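Local coordinates for phosphotriesterase family protein (Listeria monocytogenes serotype 4b str. H7858, PDB 3PNZ) that probably hydrolyses phosphorylated sugar lactones, using a two-zinc centre in an amidohydrolase-type barrel, at residues Thr19-His24 with Gln266-Gly271; Thr62-Thr67 with Gln88-Ala93; Pro183-Thr188 with Tyr210-His215. All blocks are in the same frame, centred on the assembly; numbering follows the deposited sequence.

Contact 1. Residues Thr19-His24 with Gln266-Gly271; sequences TYSHEH and QILVSG. With ZN (zinc ion), chain I.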
# COMPACT_ATOMS: atom_id res chain seq x y z
N THR A 19 -9.37 -0.04 -9.10
CA THR A 19 -8.70 -0.07 -7.80
C THR A 19 -7.52 0.89 -7.71
O THR A 19 -6.70 0.96 -8.63
CB THR A 19 -8.13 -1.49 -7.50
OG1 THR A 19 -9.19 -2.46 -7.46
CG2 THR A 19 -7.39 -1.52 -6.16
N TYR A 20 -7.45 1.63 -6.61
CA TYR A 20 -6.23 2.35 -6.22
C TYR A 20 -5.43 1.43 -5.32
O TYR A 20 -5.92 1.01 -4.27
CB TYR A 20 -6.56 3.63 -5.44
CG TYR A 20 -7.08 4.81 -6.23
CD1 TYR A 20 -7.08 4.82 -7.62
CD2 TYR A 20 -7.54 5.94 -5.57
CE1 TYR A 20 -7.56 5.93 -8.33
CE2 TYR A 20 -8.02 7.05 -6.27
CZ TYR A 20 -8.02 7.04 -7.64
OH TYR A 20 -8.51 8.15 -8.32
N SER A 21 -4.18 1.16 -5.69
CA SER A 21 -3.40 0.10 -5.05
C SER A 21 -2.59 0.47 -3.80
O SER A 21 -2.00 -0.42 -3.18
CB SER A 21 -2.48 -0.56 -6.07
OG SER A 21 -3.23 -1.29 -7.03
N HIS A 22 -2.53 1.74 -3.42
CA HIS A 22 -1.80 2.15 -2.22
C HIS A 22 -2.28 3.52 -1.75
O HIS A 22 -1.90 4.55 -2.31
CB HIS A 22 -0.29 2.21 -2.48
CG HIS A 22 0.52 2.56 -1.26
ND1 HIS A 22 1.42 1.69 -0.68
CD2 HIS A 22 0.54 3.68 -0.50
CE1 HIS A 22 1.97 2.27 0.37
NE2 HIS A 22 1.46 3.47 0.51
N GLU A 23 -3.13 3.54 -0.73
CA GLU A 23 -3.65 4.80 -0.20
C GLU A 23 -3.68 4.81 1.31
O GLU A 23 -3.42 3.81 1.96
CB GLU A 23 -5.07 5.07 -0.72
CG GLU A 23 -5.19 5.15 -2.24
CD GLU A 23 -4.47 6.36 -2.83
OE1 GLU A 23 -4.21 7.33 -2.08
OE2 GLU A 23 -4.18 6.34 -4.04
N HIS A 24 -4.00 5.98 1.87
CA HIS A 24 -4.33 6.12 3.29
C HIS A 24 -5.64 6.88 3.38
O HIS A 24 -5.92 7.71 2.53
CB HIS A 24 -3.21 6.83 4.05
CG HIS A 24 -1.90 6.12 3.93
ND1 HIS A 24 -1.55 5.08 4.75
CD2 HIS A 24 -0.90 6.25 3.03
CE1 HIS A 24 -0.36 4.62 4.39
NE2 HIS A 24 0.05 5.31 3.34
N GLN A 266 2.49 -6.05 -14.67
CA GLN A 266 3.03 -5.94 -13.32
C GLN A 266 2.89 -4.55 -12.72
O GLN A 266 3.27 -4.33 -11.56
CB GLN A 266 4.50 -6.39 -13.28
CG GLN A 266 4.65 -7.90 -13.41
CD GLN A 266 6.04 -8.32 -13.85
OE1 GLN A 266 6.22 -8.89 -14.92
NE2 GLN A 266 7.04 -8.04 -13.01
N ILE A 267 2.35 -3.62 -13.50
CA ILE A 267 2.25 -2.21 -13.07
C ILE A 267 0.99 -1.91 -12.26
O ILE A 267 -0.13 -2.25 -12.66
CB ILE A 267 2.37 -1.27 -14.27
CG1 ILE A 267 3.75 -1.44 -14.92
CG2 ILE A 267 2.13 0.19 -13.84
CD1 ILE A 267 3.88 -0.83 -16.27
N LEU A 268 1.17 -1.29 -11.09
CA LEU A 268 0.06 -0.82 -10.27
C LEU A 268 0.20 0.68 -10.10
O LEU A 268 1.31 1.20 -10.19
CB LEU A 268 0.08 -1.48 -8.89
CG LEU A 268 0.01 -3.00 -8.84
CD1 LEU A 268 0.23 -3.48 -7.41
CD2 LEU A 268 -1.33 -3.47 -9.40
N VAL A 269 -0.91 1.37 -9.86
CA VAL A 269 -0.92 2.83 -9.79
C VAL A 269 -1.76 3.33 -8.62
O VAL A 269 -2.84 2.80 -8.33
CB VAL A 269 -1.45 3.46 -11.11
CG1 VAL A 269 -1.52 4.99 -10.99
CG2 VAL A 269 -0.58 3.05 -12.30
N SER A 270 -1.26 4.35 -7.93
CA SER A 270 -2.02 4.97 -6.85
C SER A 270 -1.41 6.34 -6.53
O SER A 270 -0.48 6.78 -7.21
CB SER A 270 -2.03 4.07 -5.61
OG SER A 270 -3.33 4.04 -5.03
N GLY A 271 -1.94 7.00 -5.50
CA GLY A 271 -1.51 8.34 -5.16
C GLY A 271 -0.89 8.48 -3.78
O GLY A 271 -0.39 9.55 -3.42
ZN ZN I . 1.69 4.84 2.11
O HOH W 1 -3.55 0.08 -9.42
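Ser270 reaches into the turn at Ser21-Glu23, and with this the first strand of the amidohydrolase-type TIM barrel is fastened to the last: strand 267-269 closes the ring against strand 19-23. Ser270 CB sits against the backbone of His22, 3.3 Å from His22 O, and points the hydroxyl into the corner where the chain bends. Beyond it, OG packs against Tyr20 CB at 3.3 Å and accepts a hydrogen bond from His22 N (2.9 Å, 161° at the hydrogen). The same OG gives its own proton to Glu23 OE2, 2.6 Å away, so the oxygen is engaged as both acceptor and donor.

Glu23 gets there by a bend: chi2 of -67° folds the carboxylate back over Ser270. Besides the hydroxyl, OE2 accepts from Gly271 N at 2.8 Å, the amide arriving on its syn side and Ser270 OG on its anti side, both from the same face and clearly out of the carboxylate plane. The other oxygen, OE1, bonds to Thr273, so this one side chain ties down the segment leading to the zinc ligand Asp272. Glu23 is the middle residue of the family's His-X-His motif. On either side of it in sequence, His22 and His24 turn their NE2 atoms onto one zinc ion, each at 2.1 Å.

Farther down the strands the backbones barely pair, with one weak bond from Ser21 N to Val269 O (3.4 Å). A water links the two segments there: it accepts from Val269 N and is hydrogen-bonded to Ser21 OG, an oxygen that lies 3.7 Å from Leu268 CD2.

Contact 2. Residues Thr62-Thr67 with Gln88-Ala93; sequences TIVDAT and QIVGTA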
# COMPACT_ATOMS: atom_id res chain seq x y z
N THR A 62 -12.57 -0.03 -5.45
CA THR A 62 -11.76 -0.53 -4.35
C THR A 62 -10.57 0.38 -4.04
O THR A 62 -9.94 0.90 -4.95
CB THR A 62 -11.21 -1.93 -4.68
OG1 THR A 62 -12.30 -2.82 -4.92
CG2 THR A 62 -10.33 -2.46 -3.55
N ILE A 63 -10.29 0.54 -2.76
CA ILE A 63 -9.06 1.19 -2.31
C ILE A 63 -8.27 0.25 -1.43
O ILE A 63 -8.80 -0.31 -0.46
CB ILE A 63 -9.35 2.49 -1.54
CG1 ILE A 63 -10.00 3.53 -2.45
CG2 ILE A 63 -8.06 3.04 -0.91
CD1 ILE A 63 -10.50 4.75 -1.71
N VAL A 64 -7.01 0.05 -1.77
CA VAL A 64 -6.10 -0.69 -0.91
C VAL A 64 -5.50 0.30 0.09
O VAL A 64 -4.76 1.21 -0.29
CB VAL A 64 -4.97 -1.38 -1.71
CG1 VAL A 64 -4.06 -2.16 -0.77
CG2 VAL A 64 -5.58 -2.33 -2.75
N ASP A 65 -5.85 0.12 1.35
CA ASP A 65 -5.43 1.01 2.43
C ASP A 65 -4.16 0.47 3.05
O ASP A 65 -4.18 -0.55 3.73
CB ASP A 65 -6.54 1.09 3.48
CG ASP A 65 -6.20 2.03 4.62
OD1 ASP A 65 -5.00 2.38 4.79
OD2 ASP A 65 -7.13 2.41 5.35
N ALA A 66 -3.04 1.16 2.82
CA ALA A 66 -1.74 0.63 3.20
C ALA A 66 -1.33 0.99 4.62
O ALA A 66 -0.18 0.77 5.01
CB ALA A 66 -0.68 1.10 2.19
N THR A 67 -2.26 1.53 5.40
CA THR A 67 -1.96 1.94 6.77
C THR A 67 -1.64 0.74 7.65
O THR A 67 -2.50 -0.14 7.86
CB THR A 67 -3.15 2.72 7.39
OG1 THR A 67 -3.56 3.77 6.50
CG2 THR A 67 -2.76 3.30 8.75
N GLN A 88 -15.03 -0.80 -1.59
CA GLN A 88 -14.38 -1.94 -0.95
C GLN A 88 -13.00 -1.54 -0.45
O GLN A 88 -12.26 -0.85 -1.15
CB GLN A 88 -14.29 -3.10 -1.94
CG GLN A 88 -15.68 -3.57 -2.39
CD GLN A 88 -15.68 -4.51 -3.57
OE1 GLN A 88 -16.54 -5.39 -3.67
NE2 GLN A 88 -14.74 -4.33 -4.49
N ILE A 89 -12.67 -1.96 0.77
CA ILE A 89 -11.35 -1.64 1.33
C ILE A 89 -10.56 -2.92 1.59
O ILE A 89 -11.05 -3.85 2.24
CB ILE A 89 -11.46 -0.86 2.66
CG1 ILE A 89 -12.28 0.42 2.49
CG2 ILE A 89 -10.08 -0.53 3.23
CD1 ILE A 89 -11.63 1.45 1.57
N VAL A 90 -9.34 -2.97 1.07
CA VAL A 90 -8.40 -4.02 1.46
C VAL A 90 -7.46 -3.42 2.50
O VAL A 90 -6.71 -2.49 2.19
CB VAL A 90 -7.57 -4.51 0.26
CG1 VAL A 90 -6.52 -5.51 0.71
CG2 VAL A 90 -8.49 -5.12 -0.81
N GLY A 91 -7.51 -3.93 3.72
CA GLY A 91 -6.66 -3.43 4.79
C GLY A 91 -5.29 -4.08 4.79
O GLY A 91 -5.08 -5.09 4.12
N THR A 92 -4.36 -3.51 5.54
CA THR A 92 -2.99 -3.98 5.52
C THR A 92 -2.47 -4.34 6.91
O THR A 92 -2.52 -3.52 7.83
CB THR A 92 -2.09 -2.90 4.91
OG1 THR A 92 -2.51 -2.66 3.56
CG2 THR A 92 -0.62 -3.34 4.94
N ALA A 93 -1.96 -5.56 7.04
CA ALA A 93 -1.35 -6.01 8.27
C ALA A 93 0.16 -5.76 8.24
O ALA A 93 0.75 -5.65 7.18
CB ALA A 93 -1.62 -7.50 8.47
O HOH W 2 -4.90 -0.75 6.59
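Strands 62-65 and 88-92 run side by side in the same direction, their axes 4.7 Å apart at closest and inclined by 14°, with Thr62 opposite Gln88 and Val64 opposite Val90. The parallel ladder zigzags between them: Ile63 N donates to Gln88 O (2.9 Å), Ile63 O accepts from Val90 N (3.1 Å), and Asp65 N donates to Val90 O (2.9 Å).

At the start of the ladder the extended Gln88 side chain brings NE2 to Thr62 OG1 at 2.9 Å, the hydroxyl oxygen lying in the amide plane; Thr62 OG1 also bonds to Leu16 O. On the other face Ile89 bends at chi2 (-65°), which lays CD1 beside Ile63 CB at 4.0 Å. Where regular pairing stops, Thr92 OG1 takes over from a backbone amide, donating to Asp65 O at 2.7 Å from above the carbonyl plane. A water adds a second donor to that carbonyl, gives its other proton to Thr67 O and accepts from Thr92 N. Asp65 OD1 accepts from both Thr67 N, in an Asx turn, and Thr67 OG1 (2.6 Å). That fixes the Thr67 hydroxyl, which bonds to the zinc ligand His24.

Helix 75-85 connects the two strands as a beta-alpha-beta crossover and covers Asp65 and Ile89, while strands 19-23 and 150-152 flank the pair in the sheet.

Contact 3. Residues Pro183-Thr188 with Tyr210-His215; sequences PIHSHT and YLSIGH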
# COMPACT_ATOMS: atom_id res chain seq x y z
N PRO A 183 -1.32 -11.69 0.02
CA PRO A 183 -0.37 -10.96 -0.83
C PRO A 183 0.55 -10.12 0.06
O PRO A 183 0.15 -9.78 1.18
CB PRO A 183 -1.27 -10.01 -1.64
CG PRO A 183 -2.64 -10.48 -1.46
CD PRO A 183 -2.71 -11.24 -0.17
N ILE A 184 1.74 -9.80 -0.44
CA ILE A 184 2.74 -9.08 0.33
C ILE A 184 3.00 -7.73 -0.34
O ILE A 184 3.07 -7.65 -1.57
CB ILE A 184 4.08 -9.86 0.40
CG1 ILE A 184 3.86 -11.26 0.98
CG2 ILE A 184 5.10 -9.11 1.24
CD1 ILE A 184 4.98 -12.24 0.64
N HIS A 185 3.13 -6.69 0.47
CA HIS A 185 3.44 -5.35 -0.04
C HIS A 185 4.66 -4.85 0.70
O HIS A 185 4.83 -5.14 1.87
CB HIS A 185 2.26 -4.40 0.20
CG HIS A 185 2.44 -3.04 -0.40
ND1 HIS A 185 2.56 -2.84 -1.76
CD2 HIS A 185 2.49 -1.81 0.17
CE1 HIS A 185 2.70 -1.54 -2.00
NE2 HIS A 185 2.66 -0.90 -0.84
N SER A 186 5.53 -4.11 0.01
CA SER A 186 6.66 -3.51 0.72
C SER A 186 6.69 -1.99 0.55
O SER A 186 6.25 -1.45 -0.46
CB SER A 186 7.98 -4.13 0.27
OG SER A 186 8.35 -3.69 -1.02
N HIS A 187 7.20 -1.32 1.57
CA HIS A 187 7.57 0.08 1.45
C HIS A 187 9.05 0.14 1.10
O HIS A 187 9.85 -0.50 1.76
CB HIS A 187 7.34 0.80 2.78
CG HIS A 187 8.02 2.13 2.87
ND1 HIS A 187 7.36 3.31 2.59
CD2 HIS A 187 9.28 2.47 3.20
CE1 HIS A 187 8.20 4.32 2.75
NE2 HIS A 187 9.37 3.84 3.12
N THR A 188 9.40 0.86 0.04
CA THR A 188 10.79 1.21 -0.19
C THR A 188 10.93 2.70 0.08
O THR A 188 10.06 3.50 -0.31
CB THR A 188 11.29 0.88 -1.61
OG1 THR A 188 10.56 1.63 -2.59
CG2 THR A 188 11.18 -0.62 -1.91
N TYR A 210 4.30 -12.78 -5.69
CA TYR A 210 3.38 -12.55 -4.57
C TYR A 210 3.61 -11.20 -3.90
O TYR A 210 2.95 -10.87 -2.91
CB TYR A 210 3.54 -13.64 -3.50
CG TYR A 210 3.16 -15.05 -3.92
CD1 TYR A 210 2.58 -15.31 -5.16
CD2 TYR A 210 3.39 -16.11 -3.07
CE1 TYR A 210 2.25 -16.62 -5.53
CE2 TYR A 210 3.05 -17.42 -3.42
CZ TYR A 210 2.48 -17.66 -4.66
OH TYR A 210 2.15 -18.96 -5.01
N LEU A 211 4.57 -10.45 -4.41
CA LEU A 211 4.98 -9.19 -3.80
C LEU A 211 4.62 -8.00 -4.70
O LEU A 211 4.81 -8.07 -5.91
CB LEU A 211 6.50 -9.20 -3.60
CG LEU A 211 7.16 -7.88 -3.16
CD1 LEU A 211 6.79 -7.53 -1.72
CD2 LEU A 211 8.68 -8.00 -3.31
N SER A 212 4.09 -6.93 -4.12
CA SER A 212 4.06 -5.64 -4.82
C SER A 212 5.00 -4.70 -4.08
O SER A 212 4.98 -4.63 -2.85
CB SER A 212 2.66 -5.03 -4.90
OG SER A 212 2.08 -4.92 -3.62
N ILE A 213 5.82 -4.00 -4.84
CA ILE A 213 6.83 -3.13 -4.24
C ILE A 213 6.39 -1.68 -4.37
O ILE A 213 6.21 -1.15 -5.47
CB ILE A 213 8.19 -3.36 -4.91
CG1 ILE A 213 8.59 -4.83 -4.79
CG2 ILE A 213 9.27 -2.41 -4.32
CD1 ILE A 213 9.85 -5.17 -5.53
N GLY A 214 6.19 -1.04 -3.22
CA GLY A 214 5.72 0.33 -3.18
C GLY A 214 6.80 1.35 -3.54
O GLY A 214 7.99 1.08 -3.38
N HIS A 215 6.35 2.50 -4.05
CA HIS A 215 7.19 3.68 -4.28
C HIS A 215 8.26 3.51 -5.36
O HIS A 215 9.30 4.16 -5.32
CB HIS A 215 7.78 4.19 -2.96
CG HIS A 215 6.78 4.21 -1.84
ND1 HIS A 215 5.50 4.67 -2.01
CD2 HIS A 215 6.86 3.77 -0.56
CE1 HIS A 215 4.83 4.54 -0.87
NE2 HIS A 215 5.64 4.00 0.02
O HOH W 3 0.36 -6.68 -2.51
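Ser212 OG is gripped twice. His185 ND1 donates to it at 2.8 Å, nearly straight (165°) and in the plane of the imidazole, while the hydroxyl passes its own proton to a water 2.7 Å from OG. The water in turn donates to Ile184 O (3.0 Å), a carbonyl that already accepts from Ser212 N. With His185 ND1 used as donor, NE2 on the far side of the ring probably accepts from His22 ND1, making His185 a second-shell support for a zinc ligand.

On the opposite face of the two parallel strands, Ile184 CG2 packs on Leu211 CD1 at 3.8 Å, and Ser186 OG turns to Gln197 of helix 194-203. Farther along, Thr188 joins the two segments through its side chain: OG1, held between the backbone N and carbonyl carbon by a chi1 of 62°, donates to Gly214 O at 2.7 Å. Here the rings of His187 and His215 converge obliquely, planes at 75°. His187 ND1 and His215 NE2 come within 3.2 Å because both bind the same zinc ion; their other nitrogens bond to Glu189 and Asp238, respectively, which should limit ring rotation. Zinc-binding histidines at the C-terminal ends of consecutive barrel strands are characteristic of the binuclear phosphotriesterase-type site in the amidohydrolase superfamily.

In the fold
The three contacts lie around one TIM barrel, each about 7 Å from the centre of the chain. Contact 1 joins the two ends of the barrel sequence, and contacts 2 and 3 are nested in series within its 241-residue loop. Centres are about 10 Å apart for contacts 1 and 2, about 11 Å for contacts 1 and 3, and about 13 Å for contacts 2 and 3, which do not touch. Strand 19-23 lies next to 62-65, whereas 267-269 belongs with 184-186 and 211-213 to the other four-stranded run. Contact 1 therefore bridges both halves, and its histidines meet those of contact 3 around the two-zinc centre, whose bridging ligand is the carboxylated Lys154.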